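PDB 4Q6B: extracellular ligand-binding receptor from Desulfitobacterium hafniense, which probably serves as the substrate-binding component of an ABC transporter for amino acids, holding leucine in the cleft between its two lobes. Local coordinates for residues A[223-235]-A[248-260]. Numbering follows the deposited sequence.
With LEU (leucine), chain B; EDO (1,2-ethanediol), chain G.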
loop_
_atom_site.group_PDB
_atom_site.type_symbol
_atom_site.label_atom_id
_atom_site.label_comp_id
_atom_site.label_asym_id
_atom_site.label_seq_id
_atom_site.Cartn_x
_atom_site.Cartn_y
_atom_site.Cartn_z
ATOM N N ILE A 223 -15.218 19.334 15.221
ATOM C CA ILE A 223 -15.479 17.932 15.456
ATOM C C ILE A 223 -14.392 17.342 16.348
ATOM O O ILE A 223 -13.190 17.449 16.053
ATOM C CB ILE A 223 -15.598 17.168 14.122
ATOM C CG1 ILE A 223 -16.834 17.673 13.373
ATOM C CG2 ILE A 223 -15.648 15.665 14.366
ATOM C CD1 ILE A 223 -17.099 16.970 12.078
ATOM N N GLU A 224 -14.811 16.733 17.457
ATOM C CA GLU A 224 -13.864 16.403 18.519
ATOM C C GLU A 224 -13.371 14.947 18.436
ATOM O O GLU A 224 -12.276 14.606 18.919
ATOM C CB GLU A 224 -14.529 16.691 19.884
ATOM C CG GLU A 224 -13.597 16.633 21.084
ATOM C CD GLU A 224 -12.771 17.904 21.232
ATOM O OE1 GLU A 224 -11.513 17.805 21.202
ATOM O OE2 GLU A 224 -13.378 18.999 21.367
ATOM N N VAL A 225 -14.170 14.092 17.796
ATOM C CA VAL A 225 -13.961 12.655 17.891
ATOM C C VAL A 225 -12.780 12.158 17.068
ATOM O O VAL A 225 -12.349 12.850 16.143
ATOM C CB VAL A 225 -15.211 11.908 17.430
ATOM C CG1 VAL A 225 -16.422 12.412 18.269
ATOM C CG2 VAL A 225 -15.465 12.152 15.944
ATOM N N PRO A 226 -12.221 10.985 17.433
ATOM C CA PRO A 226 -11.083 10.483 16.653
ATOM C C PRO A 226 -11.390 10.283 15.186
ATOM O O PRO A 226 -12.490 9.855 14.836
ATOM C CB PRO A 226 -10.827 9.113 17.271
ATOM C CG PRO A 226 -11.148 9.329 18.747
ATOM C CD PRO A 226 -12.380 10.242 18.706
ATOM N N LEU A 227 -10.402 10.584 14.332
ATOM C CA LEU A 227 -10.514 10.383 12.888
ATOM C C LEU A 227 -9.560 9.242 12.522
ATOM O O LEU A 227 -8.433 9.164 13.056
ATOM C CB LEU A 227 -10.140 11.659 12.106
ATOM C CG LEU A 227 -10.863 12.947 12.531
ATOM C CD1 LEU A 227 -10.473 14.067 11.595
ATOM C CD2 LEU A 227 -12.379 12.733 12.471
ATOM N N ILE A 228 -10.039 8.358 11.651
ATOM C CA ILE A 228 -9.279 7.164 11.246
ATOM C C ILE A 228 -9.310 7.065 9.740
ATOM O O ILE A 228 -10.353 7.339 9.109
ATOM C CB ILE A 228 -9.922 5.878 11.872
ATOM C CG1 ILE A 228 -9.905 5.960 13.396
ATOM C CG2 ILE A 228 -9.156 4.618 11.430
ATOM C CD1 ILE A 228 -11.238 6.301 14.021
ATOM N N ALA A 229 -8.182 6.676 9.136
ATOM C CA ALA A 229 -8.101 6.578 7.673
ATOM C C ALA A 229 -7.149 5.455 7.258
ATOM O O ALA A 229 -6.430 4.886 8.093
ATOM C CB ALA A 229 -7.648 7.910 7.087
ATOM N N GLY A 230 -7.105 5.166 5.958
ATOM C CA GLY A 230 -6.266 4.099 5.458
ATOM C C GLY A 230 -4.978 4.524 4.812
ATOM O O GLY A 230 -4.484 5.618 5.071
ATOM N N ASN A 231 -4.401 3.688 3.950
ATOM C CA ASN A 231 -2.992 3.869 3.623
ATOM C C ASN A 231 -2.567 5.081 2.782
ATOM O O ASN A 231 -1.362 5.419 2.771
ATOM C CB ASN A 231 -2.425 2.591 2.984
ATOM C CG ASN A 231 -2.350 2.690 1.480
ATOM O OD1 ASN A 231 -3.371 2.724 0.802
ATOM N ND2 ASN A 231 -1.144 2.772 0.954
ATOM N N SER A 232 -3.490 5.715 2.046
ATOM C CA SER A 232 -3.081 6.870 1.251
ATOM C C SER A 232 -2.691 8.054 2.151
ATOM O O SER A 232 -2.126 9.060 1.686
ATOM C CB SER A 232 -4.211 7.300 0.301
ATOM O OG SER A 232 -5.387 7.528 1.046
ATOM N N TRP A 233 -3.001 7.927 3.429
ATOM C CA TRP A 233 -2.754 8.999 4.400
ATOM C C TRP A 233 -1.347 8.902 5.008
ATOM O O TRP A 233 -0.914 9.816 5.719
ATOM C CB TRP A 233 -3.822 8.988 5.476
ATOM C CG TRP A 233 -5.187 9.373 4.946
ATOM C CD1 TRP A 233 -6.018 8.614 4.168
ATOM C CD2 TRP A 233 -5.884 10.587 5.211
ATOM N NE1 TRP A 233 -7.186 9.302 3.907
ATOM C CE2 TRP A 233 -7.123 10.518 4.539
ATOM C CE3 TRP A 233 -5.563 11.746 5.921
ATOM C CZ2 TRP A 233 -8.062 11.563 4.587
ATOM C CZ3 TRP A 233 -6.487 12.776 5.953
ATOM C CH2 TRP A 233 -7.722 12.671 5.286
ATOM N N ASP A 234 -0.628 7.817 4.708
ATOM C CA ASP A 234 0.783 7.700 5.094
ATOM C C ASP A 234 1.608 8.729 4.308
ATOM O O ASP A 234 2.410 9.469 4.885
ATOM C CB ASP A 234 1.285 6.276 4.832
ATOM C CG ASP A 234 2.495 5.900 5.693
ATOM O OD1 ASP A 234 3.327 6.788 6.004
ATOM O OD2 ASP A 234 2.607 4.705 6.048
ATOM N N ALA A 235 1.385 8.772 2.997
ATOM C CA ALA A 235 1.980 9.784 2.113
ATOM C C ALA A 235 1.545 11.219 2.453
ATOM O O ALA A 235 1.515 12.105 1.580
ATOM C CB ALA A 235 1.653 9.456 0.659
ATOM N N THR A 248 -3.046 20.155 11.725
ATOM C CA THR A 248 -4.454 19.872 11.932
ATOM C C THR A 248 -4.679 18.383 12.231
ATOM O O THR A 248 -5.669 18.016 12.872
ATOM C CB THR A 248 -5.256 20.337 10.666
ATOM O OG1 THR A 248 -5.781 21.656 10.873
ATOM C CG2 THR A 248 -6.391 19.389 10.313
ATOM N N ALA A 249 -3.736 17.535 11.811
ATOM C CA ALA A 249 -3.904 16.075 11.875
ATOM C C ALA A 249 -3.580 15.411 13.216
ATOM O O ALA A 249 -3.501 14.171 13.286
ATOM C CB ALA A 249 -3.094 15.398 10.780
ATOM N N GLU A 250 -3.379 16.209 14.261
ATOM C CA GLU A 250 -3.074 15.662 15.587
ATOM C C GLU A 250 -4.098 14.590 15.993
ATOM O O GLU A 250 -5.313 14.851 16.037
ATOM C CB GLU A 250 -3.037 16.801 16.628
ATOM C CG GLU A 250 -2.484 16.420 18.018
ATOM C CD GLU A 250 -0.983 16.118 17.994
ATOM O OE1 GLU A 250 -0.312 16.497 17.005
ATOM O OE2 GLU A 250 -0.474 15.490 18.949
ATOM N N GLY A 251 -3.600 13.386 16.251
ATOM C CA GLY A 251 -4.428 12.295 16.722
ATOM C C GLY A 251 -5.019 11.436 15.619
ATOM O O GLY A 251 -5.623 10.400 15.918
ATOM N N LEU A 252 -4.836 11.833 14.357
ATOM C CA LEU A 252 -5.233 10.963 13.233
ATOM C C LEU A 252 -4.626 9.560 13.297
ATOM O O LEU A 252 -3.410 9.408 13.447
ATOM C CB LEU A 252 -4.887 11.623 11.903
ATOM C CG LEU A 252 -5.208 10.816 10.630
ATOM C CD1 LEU A 252 -6.702 10.768 10.366
ATOM C CD2 LEU A 252 -4.469 11.409 9.404
ATOM N N LEU A 253 -5.468 8.531 13.193
ATOM C CA LEU A 253 -4.980 7.164 13.147
ATOM C C LEU A 253 -4.985 6.683 11.700
ATOM O O LEU A 253 -6.007 6.814 11.013
ATOM C CB LEU A 253 -5.854 6.242 14.015
ATOM C CG LEU A 253 -5.403 4.772 14.063
ATOM C CD1 LEU A 253 -4.081 4.613 14.842
ATOM C CD2 LEU A 253 -6.524 3.907 14.708
ATOM N N VAL A 254 -3.861 6.118 11.263
ATOM C CA VAL A 254 -3.695 5.664 9.897
ATOM C C VAL A 254 -3.353 4.176 9.837
ATOM O O VAL A 254 -2.455 3.724 10.500
ATOM C CB VAL A 254 -2.587 6.477 9.206
ATOM C CG1 VAL A 254 -2.292 5.931 7.822
ATOM C CG2 VAL A 254 -2.985 7.948 9.149
ATOM N N GLY A 255 -4.091 3.438 9.026
ATOM C CA GLY A 255 -3.796 2.042 8.825
ATOM C C GLY A 255 -2.904 1.942 7.605
ATOM O O GLY A 255 -3.272 2.329 6.525
ATOM N N SER A 256 -1.723 1.392 7.804
ATOM C CA SER A 256 -0.682 1.442 6.805
ATOM C C SER A 256 0.218 0.253 6.992
ATOM O O SER A 256 -0.224 -0.766 7.456
ATOM C CB SER A 256 0.109 2.738 6.893
ATOM O OG SER A 256 0.917 2.888 5.755
ATOM N N PHE A 257 1.449 0.388 6.534
ATOM C CA PHE A 257 2.460 -0.645 6.653
ATOM C C PHE A 257 3.857 -0.022 6.796
ATOM O O PHE A 257 4.053 1.145 6.526
ATOM C CB PHE A 257 2.398 -1.586 5.452
ATOM C CG PHE A 257 2.520 -0.878 4.147
ATOM C CD1 PHE A 257 1.406 -0.529 3.434
ATOM C CD2 PHE A 257 3.760 -0.538 3.651
ATOM C CE1 PHE A 257 1.519 0.150 2.239
ATOM C CE2 PHE A 257 3.875 0.135 2.468
ATOM C CZ PHE A 257 2.757 0.476 1.759
ATOM N N PHE A 258 4.798 -0.826 7.274
ATOM C CA PHE A 258 6.169 -0.433 7.570
ATOM C C PHE A 258 6.293 0.288 8.906
ATOM O O PHE A 258 5.779 1.370 9.085
ATOM C CB PHE A 258 6.873 0.363 6.464
ATOM C CG PHE A 258 8.308 0.684 6.793
ATOM C CD1 PHE A 258 9.197 -0.328 7.087
ATOM C CD2 PHE A 258 8.752 1.986 6.845
ATOM C CE1 PHE A 258 10.505 -0.053 7.415
ATOM C CE2 PHE A 258 10.055 2.271 7.156
ATOM C CZ PHE A 258 10.933 1.249 7.444
ATOM N N ASN A 259 6.993 -0.340 9.831
ATOM C CA ASN A 259 7.290 0.289 11.125
ATOM C C ASN A 259 8.798 0.430 11.238
ATOM O O ASN A 259 9.503 -0.573 11.415
ATOM C CB ASN A 259 6.768 -0.597 12.237
ATOM C CG ASN A 259 7.039 -0.010 13.614
ATOM O OD1 ASN A 259 7.748 1.010 13.744
ATOM N ND2 ASN A 259 6.476 -0.637 14.644
ATOM N N PRO A 260 9.323 1.661 11.141
ATOM C CA PRO A 260 10.775 1.833 11.197
ATOM C C PRO A 260 11.345 1.649 12.590
ATOM O O PRO A 260 12.569 1.666 12.744
ATOM C CB PRO A 260 10.981 3.275 10.733
ATOM C CG PRO A 260 9.674 3.963 11.039
ATOM C CD PRO A 260 8.595 2.936 10.954
HETATM N N LEU B . -3.337 2.398 -2.229
HETATM C CA LEU B . -3.599 3.285 -3.368
HETATM C C LEU B . -4.254 2.518 -4.505
HETATM O O LEU B . -4.634 3.094 -5.516
HETATM C CB LEU B . -2.285 3.910 -3.838
HETATM C CG LEU B . -1.880 4.821 -2.674
HETATM C CD1 LEU B . -0.443 4.607 -2.298
HETATM C CD2 LEU B . -2.174 6.295 -2.913
HETATM O OXT LEU B . -4.438 1.299 -4.378
HETATM C C1 EDO G . -8.781 4.643 1.592
HETATM O O1 EDO G . -9.334 5.093 0.341
HETATM C C2 EDO G . -7.283 4.412 1.478
HETATM O O2 EDO G . -6.624 5.618 1.740
HETATM O O HOH W 1 -7.792 8.790 15.760
#
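Leu-227 O is gripped twice: Leu-253 N donates to it almost straight (3.0 Å, 177° at the hydrogen) in the carbonyl plane, and a water donates a second hydrogen bond to it and another to Gly-251 O. The parallel ladder continues with Ala-229 N to Leu-253 O (2.9 Å) and Gly-255 N to Ala-229 O (2.9 Å). On one face of the sheet Ile-228 and Leu-253 lie side by side, CG1 of the former 4.1 Å from CB of the latter. On the other, Ala-229 CB sits over the rim of one face of the Trp-233 indole. Leu-252 CD2 comes within 3.7 Å of Trp-233 CE3, the two side chains crossing at about a right angle, while Trp-233 NE1 hydrogen-bonds to Lys-205 O. Asp-234, its CG anti to the backbone N (chi1 -156°), points OD2 at Ser-256 OG, a hydrogen bond whose 2.5 Å length is doubtfully short; Lys-344 forms a salt bridge to the same oxygen. With an alanine in place of Asp-234, Lys-344 would probably lose its carboxylate mate and Ser-256 OG an acceptor close by. Just past strand 227-229, Asn-231 OD1, in one of two conformers, accepts a hydrogen bond from the ligand's N at 3.0 Å; Ser-84, Ala-105 and Thr-107 also hydrogen-bond to the leucine. Parallel strands delivering binding residues from their C-terminal ends are characteristic of the periplasmic binding protein fold of the leucine-binding family.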